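Local coordinates for protein insecticidal Delta-Endotoxin Cry8Ea1 (PDB 3EB7) that kills insect larvae, notably those of the underground pest Holotrichia parallela, probably by forming pores in gut-cell membranes as other three-domain Cry toxins do, at residues Thr188-Leu193 against Val202-Phe207. Numbering follows the deposited sequence.
Sequences TGLDRL and VEYNRF
Tyr204 and Phe207, with CG anti to the backbone N in each (chi1 170° and 175°), send their rings across to the C-terminal part of the neighbouring helix, and Leu190, turned the same way (-174°), slides its branched end between them. Its CD1 sits over the centre of one face of the Tyr204 ring, 3.8 Å from the centroid and nearly on the ring normal, a CH-pi contact, while CG packs against the CE2 side of the same ring. On its other flank CD1 meets CD2 of Phe207 at 3.7 Å. Tyr204 CE2 comes within 3.2 Å of the backbone O of Leu190, which lies out of the ring plane on the same side as CD1; that oxygen already accepts a hydrogen bond from Leu193 N. The carbonyl carbon of Leu193 meets the edge of the Tyr204 ring, near its plane. In its side chain, Leu193 has CG anti to its own carbonyl carbon, which carries CD1 to Phe207 CB at 3.4 Å. The far end of the Phe207 ring packs against Gly189, whose CA is 3.7 Å from CZ, and the carbonyl carbon of Gly189 stands over one face, toward the rim. With no side chain at Gly189, the ring can lie directly against the backbone. The contact joins the last turn of helix 161-191 and the residues just after it to an early part of helix 198-220, across a short connection in the N-terminal helical domain. Leu58 and Ile59 of helix 47-59 also pack on Phe207, and Phe263 meets Tyr204 edge-to-face. No hydrogen bond or salt bridge crosses between the two segments, which implies that van der Waals and CH-pi contacts, with burial of apolar surface, make up their direct association.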
loop_
_atom_site.group_PDB
_atom_site.type_symbol
_atom_site.label_atom_id
_atom_site.label_comp_id
_atom_site.label_asym_id
_atom_site.label_seq_id
_atom_site.Cartn_x
_atom_site.Cartn_y
_atom_site.Cartn_z
ATOM N N THR A 188 9.127 14.753 -2.827
ATOM C CA THR A 188 9.116 16.222 -2.775
ATOM C C THR A 188 7.883 16.744 -2.008
ATOM O O THR A 188 8.020 17.546 -1.097
ATOM C CB THR A 188 9.139 16.809 -4.208
ATOM O OG1 THR A 188 10.265 16.268 -4.918
ATOM C CG2 THR A 188 9.228 18.337 -4.188
ATOM N N GLY A 189 6.686 16.271 -2.351
ATOM C CA GLY A 189 5.489 16.681 -1.627
ATOM C C GLY A 189 5.594 16.507 -0.133
ATOM O O GLY A 189 5.275 17.408 0.651
ATOM N N LEU A 190 6.065 15.342 0.282
ATOM C CA LEU A 190 6.163 15.023 1.695
ATOM C C LEU A 190 7.272 15.869 2.344
ATOM O O LEU A 190 7.103 16.375 3.454
ATOM C CB LEU A 190 6.429 13.518 1.843
ATOM C CG LEU A 190 6.434 12.894 3.230
ATOM C CD1 LEU A 190 5.019 12.969 3.887
ATOM C CD2 LEU A 190 6.953 11.436 3.166
ATOM N N ASP A 191 8.394 16.025 1.663
ATOM C CA ASP A 191 9.517 16.806 2.216
ATOM C C ASP A 191 9.179 18.273 2.467
ATOM O O ASP A 191 9.575 18.853 3.468
ATOM C CB ASP A 191 10.727 16.712 1.289
ATOM C CG ASP A 191 11.860 17.628 1.729
ATOM O OD1 ASP A 191 12.150 18.657 1.019
ATOM O OD2 ASP A 191 12.421 17.349 2.819
ATOM N N ARG A 192 8.408 18.868 1.557
ATOM C CA ARG A 192 7.900 20.233 1.730
ATOM C C ARG A 192 7.005 20.409 2.952
ATOM O O ARG A 192 6.767 21.544 3.408
ATOM C CB ARG A 192 7.138 20.635 0.496
ATOM C CG ARG A 192 8.041 20.844 -0.666
ATOM C CD ARG A 192 7.191 21.206 -1.888
ATOM N NE ARG A 192 8.025 21.346 -3.066
ATOM C CZ ARG A 192 7.581 21.382 -4.319
ATOM N NH1 ARG A 192 6.273 21.267 -4.590
ATOM N NH2 ARG A 192 8.469 21.506 -5.301
ATOM N N LEU A 193 6.525 19.291 3.501
ATOM C CA LEU A 193 5.686 19.334 4.683
ATOM C C LEU A 193 6.461 19.112 5.996
ATOM O O LEU A 193 5.893 19.241 7.066
ATOM C CB LEU A 193 4.523 18.375 4.530
ATOM C CG LEU A 193 3.356 18.775 3.609
ATOM C CD1 LEU A 193 2.438 17.624 3.473
ATOM C CD2 LEU A 193 2.562 19.974 4.070
ATOM N N VAL A 202 1.330 16.053 12.241
ATOM C CA VAL A 202 -0.006 15.521 11.834
ATOM C C VAL A 202 -0.269 15.716 10.326
ATOM O O VAL A 202 -0.722 14.791 9.638
ATOM C CB VAL A 202 -1.150 16.138 12.702
ATOM C CG1 VAL A 202 -2.541 15.672 12.227
ATOM C CG2 VAL A 202 -0.950 15.789 14.142
ATOM N N GLU A 203 0.070 16.894 9.820
ATOM C CA GLU A 203 -0.097 17.242 8.405
ATOM C C GLU A 203 0.797 16.417 7.498
ATOM O O GLU A 203 0.373 15.886 6.455
ATOM C CB GLU A 203 0.167 18.743 8.206
ATOM C CG GLU A 203 -0.831 19.604 9.020
ATOM C CD GLU A 203 -0.438 21.089 9.163
ATOM O OE1 GLU A 203 -1.285 21.849 9.648
ATOM O OE2 GLU A 203 0.685 21.508 8.807
ATOM N N TYR A 204 2.045 16.289 7.923
ATOM C CA TYR A 204 3.055 15.567 7.165
ATOM C C TYR A 204 2.654 14.083 7.080
ATOM O O TYR A 204 2.646 13.479 6.023
ATOM C CB TYR A 204 4.390 15.780 7.926
ATOM C CG TYR A 204 5.566 14.953 7.496
ATOM C CD1 TYR A 204 5.779 13.673 8.028
ATOM C CD2 TYR A 204 6.471 15.448 6.554
ATOM C CE1 TYR A 204 6.885 12.906 7.649
ATOM C CE2 TYR A 204 7.565 14.716 6.168
ATOM C CZ TYR A 204 7.788 13.444 6.722
ATOM O OH TYR A 204 8.909 12.717 6.313
ATOM N N ASN A 205 2.309 13.496 8.217
ATOM C CA ASN A 205 1.867 12.130 8.248
ATOM C C ASN A 205 0.533 11.850 7.514
ATOM O O ASN A 205 0.345 10.776 6.971
ATOM C CB ASN A 205 1.791 11.685 9.690
ATOM C CG ASN A 205 1.384 10.259 9.801
ATOM O OD1 ASN A 205 2.137 9.354 9.397
ATOM N ND2 ASN A 205 0.154 10.029 10.276
ATOM N N ARG A 206 -0.375 12.826 7.492
ATOM C CA ARG A 206 -1.619 12.718 6.721
ATOM C C ARG A 206 -1.325 12.655 5.209
ATOM O O ARG A 206 -1.968 11.879 4.478
ATOM C CB ARG A 206 -2.587 13.884 7.074
ATOM C CG ARG A 206 -4.004 13.786 6.458
ATOM C CD ARG A 206 -4.882 15.010 6.808
ATOM N NE ARG A 206 -4.312 16.262 6.287
ATOM C CZ ARG A 206 -4.041 17.349 7.013
ATOM N NH1 ARG A 206 -4.311 17.400 8.327
ATOM N NH2 ARG A 206 -3.518 18.400 6.409
ATOM N N PHE A 207 -0.363 13.460 4.733
ATOM C CA PHE A 207 0.021 13.449 3.293
ATOM C C PHE A 207 0.646 12.090 2.994
ATOM O O PHE A 207 0.266 11.445 2.029
ATOM C CB PHE A 207 1.034 14.553 2.989
ATOM C CG PHE A 207 1.576 14.533 1.562
ATOM C CD1 PHE A 207 1.104 15.438 0.610
ATOM C CD2 PHE A 207 2.575 13.627 1.180
ATOM C CE1 PHE A 207 1.611 15.416 -0.738
ATOM C CE2 PHE A 207 3.046 13.580 -0.129
ATOM C CZ PHE A 207 2.575 14.484 -1.080
#